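Prenyltransference for protein (PDB 5HC8) catalyses, as a lavandulyl diphosphate synthase of the cis-prenyltransferase family, the head-to-middle joining of two dimethylallyl diphosphate units. Local coordinates at residues W206-K218 against D230-G243. Numbering follows the deposited sequence.
With ISY (3-methylbut-3-enylsulfanyl(phosphonooxy)phosphinic acid), chain F.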
loop_
_atom_site.group_PDB
_atom_site.type_symbol
_atom_site.label_atom_id
_atom_site.label_comp_id
_atom_site.label_asym_id
_atom_site.label_seq_id
_atom_site.Cartn_x
_atom_site.Cartn_y
_atom_site.Cartn_z
ATOM N N TRP A 206 -6.216 -0.272 -1.236
ATOM C CA TRP A 206 -6.958 0.923 -1.584
ATOM C C TRP A 206 -6.925 1.966 -0.436
ATOM O O TRP A 206 -6.835 3.186 -0.696
ATOM C CB TRP A 206 -8.405 0.583 -1.889
ATOM C CG TRP A 206 -9.288 1.778 -2.023
ATOM C CD1 TRP A 206 -9.855 2.504 -1.019
ATOM C CD2 TRP A 206 -9.635 2.436 -3.260
ATOM N NE1 TRP A 206 -10.568 3.555 -1.558
ATOM C CE2 TRP A 206 -10.440 3.541 -2.932
ATOM C CE3 TRP A 206 -9.395 2.160 -4.599
ATOM C CZ2 TRP A 206 -10.988 4.367 -3.918
ATOM C CZ3 TRP A 206 -9.837 3.020 -5.549
ATOM C CH2 TRP A 206 -10.696 4.081 -5.215
ATOM N N GLN A 207 -7.034 1.443 0.765
ATOM C CA GLN A 207 -7.147 2.257 1.962
ATOM C C GLN A 207 -5.929 3.063 2.347
ATOM O O GLN A 207 -6.074 3.939 3.220
ATOM C CB GLN A 207 -7.719 1.461 3.151
ATOM C CG GLN A 207 -9.141 0.944 2.958
ATOM C CD GLN A 207 -9.299 -0.366 2.160
ATOM O OE1 GLN A 207 -8.321 -0.906 1.575
ATOM N NE2 GLN A 207 -10.536 -0.888 2.130
ATOM N N LEU A 208 -4.778 2.827 1.734
ATOM C CA LEU A 208 -3.478 3.315 2.260
ATOM C C LEU A 208 -2.721 4.413 1.532
ATOM O O LEU A 208 -1.529 4.508 1.769
ATOM C CB LEU A 208 -2.506 2.090 2.457
ATOM C CG LEU A 208 -2.977 0.983 3.395
ATOM C CD1 LEU A 208 -1.774 0.033 3.613
ATOM C CD2 LEU A 208 -3.438 1.495 4.761
ATOM N N PRO A 209 -3.360 5.242 0.620
ATOM C CA PRO A 209 -2.566 6.164 -0.206
ATOM C C PRO A 209 -1.801 7.192 0.633
ATOM O O PRO A 209 -0.689 7.516 0.264
ATOM C CB PRO A 209 -3.611 6.857 -1.133
ATOM C CG PRO A 209 -4.936 6.646 -0.464
ATOM C CD PRO A 209 -4.804 5.383 0.356
ATOM N N PHE A 210 -2.337 7.578 1.788
ATOM C CA PHE A 210 -1.674 8.633 2.631
ATOM C C PHE A 210 -1.447 8.247 4.042
ATOM O O PHE A 210 -0.976 9.053 4.825
ATOM C CB PHE A 210 -2.398 9.999 2.488
ATOM C CG PHE A 210 -2.333 10.549 1.039
ATOM C CD1 PHE A 210 -1.165 11.104 0.557
ATOM C CD2 PHE A 210 -3.420 10.429 0.218
ATOM C CE1 PHE A 210 -1.086 11.577 -0.743
ATOM C CE2 PHE A 210 -3.354 10.885 -1.102
ATOM C CZ PHE A 210 -2.204 11.449 -1.557
ATOM N N THR A 211 -1.817 7.021 4.417
ATOM C CA THR A 211 -1.496 6.485 5.705
ATOM C C THR A 211 0.010 6.564 6.099
ATOM O O THR A 211 0.922 6.292 5.318
ATOM C CB THR A 211 -1.885 5.012 5.686
ATOM O OG1 THR A 211 -3.250 4.899 5.233
ATOM C CG2 THR A 211 -1.696 4.359 7.039
ATOM N N GLU A 212 0.255 7.027 7.318
ATOM C CA GLU A 212 1.600 6.990 7.920
ATOM C C GLU A 212 1.868 5.587 8.371
ATOM O O GLU A 212 1.038 4.981 9.072
ATOM C CB GLU A 212 1.635 7.981 9.100
ATOM C CG GLU A 212 1.531 9.422 8.641
ATOM C CD GLU A 212 2.731 9.882 7.822
ATOM O OE1 GLU A 212 3.814 9.345 8.012
ATOM O OE2 GLU A 212 2.577 10.746 6.966
ATOM N N PHE A 213 3.021 5.048 7.992
ATOM C CA PHE A 213 3.445 3.733 8.437
ATOM C C PHE A 213 4.423 3.832 9.620
ATOM O O PHE A 213 5.330 4.678 9.637
ATOM C CB PHE A 213 4.163 3.007 7.311
ATOM C CG PHE A 213 3.342 2.785 6.062
ATOM C CD1 PHE A 213 1.975 2.753 6.078
ATOM C CD2 PHE A 213 3.961 2.616 4.886
ATOM C CE1 PHE A 213 1.253 2.478 4.914
ATOM C CE2 PHE A 213 3.265 2.356 3.715
ATOM C CZ PHE A 213 1.908 2.251 3.725
ATOM N N TYR A 214 4.203 2.983 10.607
ATOM C CA TYR A 214 5.065 2.817 11.722
ATOM C C TYR A 214 5.417 1.355 11.925
ATOM O O TYR A 214 4.556 0.509 12.110
ATOM C CB TYR A 214 4.356 3.354 12.933
ATOM C CG TYR A 214 5.121 3.217 14.254
ATOM C CD1 TYR A 214 6.068 4.142 14.636
ATOM C CD2 TYR A 214 4.898 2.122 15.102
ATOM C CE1 TYR A 214 6.755 4.017 15.834
ATOM C CE2 TYR A 214 5.580 1.968 16.276
ATOM C CZ TYR A 214 6.469 2.916 16.664
ATOM O OH TYR A 214 7.071 2.760 17.874
ATOM N N PHE A 215 6.704 1.055 11.854
ATOM C CA PHE A 215 7.195 -0.303 11.967
ATOM C C PHE A 215 8.015 -0.421 13.245
ATOM O O PHE A 215 8.886 0.400 13.460
ATOM C CB PHE A 215 8.072 -0.605 10.775
ATOM C CG PHE A 215 7.378 -0.468 9.456
ATOM C CD1 PHE A 215 6.555 -1.441 8.988
ATOM C CD2 PHE A 215 7.588 0.680 8.645
ATOM C CE1 PHE A 215 5.896 -1.301 7.772
ATOM C CE2 PHE A 215 6.931 0.778 7.424
ATOM C CZ PHE A 215 6.079 -0.191 7.004
ATOM N N THR A 216 7.694 -1.385 14.107
ATOM C CA THR A 216 8.423 -1.603 15.329
ATOM C C THR A 216 8.991 -3.002 15.259
ATOM O O THR A 216 8.242 -3.896 14.892
ATOM C CB THR A 216 7.604 -1.988 16.548
ATOM O OG1 THR A 216 6.228 -1.652 16.471
ATOM C CG2 THR A 216 8.271 -1.643 17.679
ATOM N N PRO A 217 10.253 -3.202 15.678
ATOM C CA PRO A 217 10.785 -4.589 15.835
ATOM C C PRO A 217 10.133 -5.429 16.928
ATOM O O PRO A 217 10.261 -6.641 16.893
ATOM C CB PRO A 217 12.271 -4.377 16.081
ATOM C CG PRO A 217 12.290 -3.079 16.796
ATOM C CD PRO A 217 11.289 -2.213 16.011
ATOM N N LYS A 218 9.321 -4.837 17.806
ATOM C CA LYS A 218 8.662 -5.585 18.859
ATOM C C LYS A 218 7.773 -6.676 18.354
ATOM O O LYS A 218 6.960 -6.431 17.520
ATOM C CB LYS A 218 7.801 -4.685 19.752
ATOM C CG LYS A 218 8.594 -3.943 20.788
ATOM C CD LYS A 218 8.084 -4.289 22.183
ATOM C CE LYS A 218 8.876 -3.516 23.188
ATOM N NZ LYS A 218 7.944 -3.124 24.276
ATOM N N ASP A 230 3.859 4.834 21.657
ATOM C CA ASP A 230 5.046 5.149 20.919
ATOM C C ASP A 230 4.698 5.451 19.432
ATOM O O ASP A 230 5.251 6.420 18.825
ATOM C CB ASP A 230 6.025 4.015 21.004
ATOM C CG ASP A 230 6.751 3.972 22.316
ATOM O OD1 ASP A 230 6.720 4.957 23.068
ATOM O OD2 ASP A 230 7.380 2.949 22.584
ATOM N N ALA A 231 3.801 4.632 18.864
ATOM C CA ALA A 231 3.357 4.820 17.458
ATOM C C ALA A 231 2.617 6.119 17.338
ATOM O O ALA A 231 2.863 6.871 16.371
ATOM C CB ALA A 231 2.503 3.637 17.030
ATOM N N LEU A 232 1.772 6.443 18.339
ATOM C CA LEU A 232 1.068 7.719 18.308
ATOM C C LEU A 232 2.000 8.962 18.388
ATOM O O LEU A 232 1.733 9.968 17.749
ATOM C CB LEU A 232 0.031 7.822 19.384
ATOM C CG LEU A 232 -1.393 7.359 19.145
ATOM C CD1 LEU A 232 -1.684 6.745 17.816
ATOM C CD2 LEU A 232 -1.799 6.379 20.230
ATOM N N ALA A 233 3.035 8.879 19.195
ATOM C CA ALA A 233 4.032 9.928 19.332
ATOM C C ALA A 233 4.795 10.083 18.025
ATOM O O ALA A 233 5.141 11.193 17.658
ATOM C CB ALA A 233 4.986 9.587 20.453
ATOM N N SER A 234 5.173 8.974 17.367
ATOM C CA SER A 234 5.799 9.083 16.053
ATOM C C SER A 234 4.850 9.802 15.093
ATOM O O SER A 234 5.293 10.716 14.327
ATOM C CB SER A 234 6.262 7.686 15.563
ATOM O OG SER A 234 6.753 7.650 14.228
ATOM N N TYR A 235 3.560 9.386 15.117
ATOM C CA TYR A 235 2.519 10.000 14.330
ATOM C C TYR A 235 2.470 11.514 14.508
ATOM O O TYR A 235 2.460 12.245 13.538
ATOM C CB TYR A 235 1.152 9.426 14.639
ATOM C CG TYR A 235 0.055 9.985 13.794
ATOM C CD1 TYR A 235 -0.102 9.566 12.449
ATOM C CD2 TYR A 235 -0.812 10.965 14.281
ATOM C CE1 TYR A 235 -1.064 10.081 11.679
ATOM C CE2 TYR A 235 -1.810 11.469 13.481
ATOM C CZ TYR A 235 -1.913 11.029 12.197
ATOM O OH TYR A 235 -2.888 11.531 11.409
ATOM N N ARG A 236 2.393 11.969 15.746
ATOM C CA ARG A 236 2.321 13.410 15.981
ATOM C C ARG A 236 3.562 14.171 15.478
ATOM O O ARG A 236 3.447 15.307 15.070
ATOM C CB ARG A 236 2.093 13.701 17.479
ATOM C CG ARG A 236 0.782 13.182 18.080
ATOM C CD ARG A 236 0.641 13.662 19.537
ATOM N NE ARG A 236 0.179 12.612 20.472
ATOM C CZ ARG A 236 0.912 12.007 21.432
ATOM N NH1 ARG A 236 2.197 12.310 21.662
ATOM N NH2 ARG A 236 0.341 11.075 22.197
ATOM N N CYS A 237 4.742 13.567 15.516
ATOM C CA CYS A 237 5.892 14.154 14.859
ATOM C C CYS A 237 5.917 14.070 13.310
ATOM O O CYS A 237 6.742 14.690 12.697
ATOM C CB CYS A 237 7.161 13.531 15.405
ATOM S SG CYS A 237 7.309 13.829 17.160
ATOM N N ARG A 238 5.024 13.356 12.653
ATOM C CA ARG A 238 5.050 13.341 11.173
ATOM C C ARG A 238 4.462 14.649 10.548
ATOM O O ARG A 238 3.449 15.171 11.013
ATOM C CB ARG A 238 4.220 12.198 10.590
ATOM C CG ARG A 238 4.397 10.786 11.186
ATOM C CD ARG A 238 5.697 10.223 10.748
ATOM N NE ARG A 238 5.939 8.939 11.362
ATOM C CZ ARG A 238 5.735 7.745 10.804
ATOM N NH1 ARG A 238 5.213 7.573 9.589
ATOM N NH2 ARG A 238 6.068 6.690 11.498
ATOM N N TYR A 239 5.098 15.115 9.477
ATOM C CA TYR A 239 4.546 16.167 8.606
ATOM C C TYR A 239 3.857 15.464 7.441
ATOM O O TYR A 239 4.528 14.733 6.710
ATOM C CB TYR A 239 5.614 17.155 8.057
ATOM C CG TYR A 239 4.961 18.092 7.051
ATOM C CD1 TYR A 239 4.148 19.151 7.480
ATOM C CD2 TYR A 239 5.064 17.848 5.665
ATOM C CE1 TYR A 239 3.501 19.973 6.565
ATOM C CE2 TYR A 239 4.420 18.657 4.742
ATOM C CZ TYR A 239 3.643 19.719 5.190
ATOM O OH TYR A 239 3.009 20.505 4.255
ATOM N N ARG A 240 2.545 15.687 7.289
ATOM C CA ARG A 240 1.722 15.088 6.199
ATOM C C ARG A 240 1.426 16.179 5.150
ATOM O O ARG A 240 0.761 17.187 5.441
ATOM C CB ARG A 240 0.404 14.494 6.754
ATOM C CG ARG A 240 0.488 13.726 8.110
ATOM C CD ARG A 240 -0.877 13.131 8.526
ATOM N NE ARG A 240 -1.277 12.015 7.635
ATOM C CZ ARG A 240 -2.435 11.332 7.685
ATOM N NH1 ARG A 240 -3.415 11.648 8.554
ATOM N NH2 ARG A 240 -2.638 10.336 6.839
ATOM N N GLY A 241 1.955 16.019 3.946
ATOM C CA GLY A 241 1.759 17.034 2.895
ATOM C C GLY A 241 0.701 16.645 1.852
ATOM O O GLY A 241 0.295 17.516 1.054
ATOM N N PHE A 242 0.269 15.363 1.845
ATOM C CA PHE A 242 -0.714 14.847 0.837
ATOM C C PHE A 242 -0.430 15.215 -0.678
ATOM O O PHE A 242 -1.408 15.423 -1.434
ATOM C CB PHE A 242 -2.172 15.304 1.186
ATOM C CG PHE A 242 -2.624 14.993 2.616
ATOM C CD1 PHE A 242 -3.103 13.726 2.963
ATOM C CD2 PHE A 242 -2.615 16.005 3.618
ATOM C CE1 PHE A 242 -3.523 13.458 4.279
ATOM C CE2 PHE A 242 -3.049 15.746 4.930
ATOM C CZ PHE A 242 -3.502 14.469 5.263
ATOM N N GLY A 243 0.860 15.297 -1.108
ATOM C CA GLY A 243 1.302 15.606 -2.555
ATOM C C GLY A 243 1.502 17.096 -2.972
ATOM O O GLY A 243 2.212 17.494 -3.965
HETATM P P1 ISY F . 3.817 13.797 0.166
HETATM O O2 ISY F . 3.917 13.813 -1.488
HETATM P P3 ISY F . 5.162 14.134 -2.399
HETATM O O4 ISY F . 5.224 13.512 0.824
HETATM O O5 ISY F . 2.732 12.823 0.710
HETATM O O6 ISY F . 3.380 15.210 0.525
HETATM O O7 ISY F . 6.021 15.177 -1.778
HETATM O O8 ISY F . 4.637 14.396 -3.886
HETATM S S9 ISY F . 6.330 12.348 -2.334
HETATM C C10 ISY F . 5.502 11.374 -3.569
HETATM C C11 ISY F . 6.533 11.351 -4.668
HETATM C C12 ISY F . 6.171 11.638 -6.098
HETATM C C13 ISY F . 7.221 11.578 -7.109
HETATM C C14 ISY F . 4.837 12.169 -6.470
HETATM O O HOH W 1 0.245 11.365 5.252
#
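Phe213 O is gripped by both terminal nitrogens of Arg238, NH1 at 2.9 Å and NH2 at 2.8 Å; the oxygen lies in the guanidinium plane, while the two donors approach from one face of its carbonyl. Arg238 NH1 also forms a salt bridge with Glu212 OE1 at 2.8 Å, using that oxygen's anti lone pair, with carboxylate and guanidinium nearly perpendicular. On the remaining edge, NE and NH2 share Ser234 OG, so acceptors on three sides fix the rotation of the guanidinium. Bends at chi2 in both Glu212 (-66°) and Arg238 (-73°) bring the charged groups together, the two side chains lying alongside with their ends pointing opposite ways. The other carboxylate oxygen, Glu212 OE2, forms a salt bridge with Arg199 of the second subunit and accepts from a water that also donates to Phe210 O and accepts from Arg240 NE. Arg240 NH2 reaches Phe210 O directly at 2.9 Å, from above the carbonyl plane, while Arg240 NH1 forms a salt bridge with Asp189.

At the helical end, Ala231 makes a CH-pi contact with one face of the Tyr214 ring, its CA over the ring centre at 3.6 Å. At the other end, Phe242 turns an edge toward the face of Phe210 in an offset edge-to-face pair, and the following Gly243 N donates to ISY O6 at 3.0 Å. That ISY is also held by Arg193, Arg199 and Ser201 of the second subunit, placing this tail at an intersubunit ligand site. Strand 212-215, outermost in the chain's parallel sheet, pairs with strand 190-193, while helix 225-237 packs across both strands, its 230-237 part running at 140° to strand 212-215.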